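Local coordinates for xylose isomerase domain protein (Alicyclobacillus acidocaldarius subsp. acidocaldarius, PDB 3U0H), which probably acts as an isomerase, being a TIM-barrel protein of the xylose isomerase-like family whose own substrate is not established, at residues Glu53-Phe56 against Gln57-Leu61. Sequence-based numbering, arbitrary orientation.
Sequences EAMF and QRRGL
A Schellman motif closes helix 49-57: Leu61 N bonds back to Phe56 O (2.9 Å), and Gly60 N makes a weak bond to Gln57 O (3.5 Å). Arg59 N is a further donor to Phe56 O, at 3.1 Å. Arg59 N and Leu61 N reach this oxygen from opposite faces of its carbonyl plane, the bond from Leu61 being nearly straight at 173°. Just before it, the i+4 helical bonds persist, Gln57 N to Glu53 O and Arg58 N to Ala54 O. Gly60, at positive phi, turns the chain out of the helix toward strand 62-67 of the barrel. Met55 O, by contrast, is met by a side chain: Arg59 NH1 donates to it over 3.1 Å, well off the C=O direction (106°). With CG anti to its own carbonyl carbon (chi1 -72°) and the chain extended to NE, Arg59 runs back beside Met55, whose CB lies 3.5 Å from Arg59 NH1. Its NE forms a salt bridge with Asp23 of helix 18-27. A leucine in place of Arg59 would probably leave Met55 O without this donor and Asp23 without this salt bridge. Leu61 CB packs 4.0 Å from Phe56 CD2, the two side chains at roughly right angles, while Leu61 O lies at the ring's edge.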
loop_
_atom_site.group_PDB
_atom_site.type_symbol
_atom_site.label_atom_id
_atom_site.label_comp_id
_atom_site.label_asym_id
_atom_site.label_seq_id
_atom_site.Cartn_x
_atom_site.Cartn_y
_atom_site.Cartn_z
ATOM N N GLU A 53 -3.550 -27.276 -21.801
ATOM C CA GLU A 53 -3.488 -26.147 -22.698
ATOM C C GLU A 53 -3.700 -26.605 -24.118
ATOM O O GLU A 53 -4.387 -25.965 -24.884
ATOM C CB GLU A 53 -2.170 -25.425 -22.515
ATOM C CG GLU A 53 -1.636 -24.737 -23.741
ATOM C CD GLU A 53 -0.641 -23.658 -23.355
ATOM O OE1 GLU A 53 -0.062 -23.718 -22.233
ATOM O OE2 GLU A 53 -0.502 -22.726 -24.149
ATOM N N ALA A 54 -3.114 -27.731 -24.449
ATOM C CA ALA A 54 -3.323 -28.379 -25.744
ATOM C C ALA A 54 -4.808 -28.660 -26.075
ATOM O O ALA A 54 -5.205 -28.489 -27.222
ATOM C CB ALA A 54 -2.490 -29.669 -25.834
HETATM N N MSE A 55 -5.630 -29.041 -25.091
HETATM C CA MSE A 55 -7.081 -29.272 -25.336
HETATM C C MSE A 55 -7.807 -28.010 -25.822
HETATM O O MSE A 55 -8.667 -28.072 -26.712
HETATM C CB MSE A 55 -7.811 -29.716 -24.067
HETATM C CG MSE A 55 -7.289 -30.960 -23.399
HETATM SE SE MSE A 55 -8.423 -31.324 -21.892
HETATM C CE MSE A 55 -9.442 -32.653 -22.814
ATOM N N PHE A 56 -7.499 -26.892 -25.180
ATOM C CA PHE A 56 -8.029 -25.580 -25.598
ATOM C C PHE A 56 -7.476 -25.145 -26.962
ATOM O O PHE A 56 -8.258 -24.813 -27.856
ATOM C CB PHE A 56 -7.754 -24.493 -24.547
ATOM C CG PHE A 56 -8.659 -24.577 -23.338
ATOM C CD1 PHE A 56 -8.521 -25.609 -22.398
ATOM C CD2 PHE A 56 -9.664 -23.648 -23.148
ATOM C CE1 PHE A 56 -9.369 -25.674 -21.300
ATOM C CE2 PHE A 56 -10.493 -23.703 -22.044
ATOM C CZ PHE A 56 -10.349 -24.711 -21.121
ATOM N N GLN A 57 -6.150 -25.175 -27.122
ATOM C CA GLN A 57 -5.506 -24.700 -28.367
ATOM C C GLN A 57 -5.810 -25.604 -29.576
ATOM O O GLN A 57 -5.989 -25.107 -30.659
ATOM C CB GLN A 57 -3.990 -24.461 -28.187
ATOM C CG GLN A 57 -3.319 -23.566 -29.267
ATOM C CD GLN A 57 -3.800 -22.087 -29.341
ATOM O OE1 GLN A 57 -3.864 -21.497 -30.439
ATOM N NE2 GLN A 57 -4.115 -21.485 -28.188
ATOM N N ARG A 58 -5.925 -26.915 -29.396
ATOM C CA ARG A 58 -6.375 -27.797 -30.504
ATOM C C ARG A 58 -7.813 -27.531 -30.962
ATOM O O ARG A 58 -8.178 -27.929 -32.061
ATOM C CB ARG A 58 -6.263 -29.284 -30.131
ATOM C CG ARG A 58 -4.840 -29.825 -30.250
ATOM C CD ARG A 58 -4.719 -31.342 -30.031
ATOM N NE ARG A 58 -5.591 -32.166 -30.894
ATOM C CZ ARG A 58 -5.449 -32.357 -32.217
ATOM N NH1 ARG A 58 -4.485 -31.762 -32.924
ATOM N NH2 ARG A 58 -6.306 -33.147 -32.858
ATOM N N ARG A 59 -8.627 -26.890 -30.115
ATOM C CA ARG A 59 -10.027 -26.625 -30.439
ATOM C C ARG A 59 -10.360 -25.140 -30.735
ATOM O O ARG A 59 -11.513 -24.790 -30.952
ATOM C CB ARG A 59 -10.904 -27.162 -29.306
ATOM C CG ARG A 59 -10.969 -28.685 -29.260
ATOM C CD ARG A 59 -11.641 -29.224 -28.009
ATOM N NE ARG A 59 -11.614 -30.682 -28.033
ATOM C CZ ARG A 59 -10.735 -31.461 -27.395
ATOM N NH1 ARG A 59 -9.778 -30.931 -26.637
ATOM N NH2 ARG A 59 -10.825 -32.789 -27.510
ATOM N N GLY A 60 -9.366 -24.249 -30.759
ATOM C CA GLY A 60 -9.665 -22.825 -30.894
ATOM C C GLY A 60 -10.426 -22.232 -29.701
ATOM O O GLY A 60 -11.190 -21.288 -29.887
ATOM N N LEU A 61 -10.221 -22.739 -28.479
ATOM C CA LEU A 61 -10.998 -22.218 -27.339
ATOM C C LEU A 61 -10.218 -21.300 -26.381
ATOM O O LEU A 61 -9.049 -21.483 -26.190
ATOM C CB LEU A 61 -11.677 -23.370 -26.548
ATOM C CG LEU A 61 -12.633 -24.246 -27.404
ATOM C CD1 LEU A 61 -12.996 -25.517 -26.675
ATOM C CD2 LEU A 61 -13.893 -23.509 -27.857
#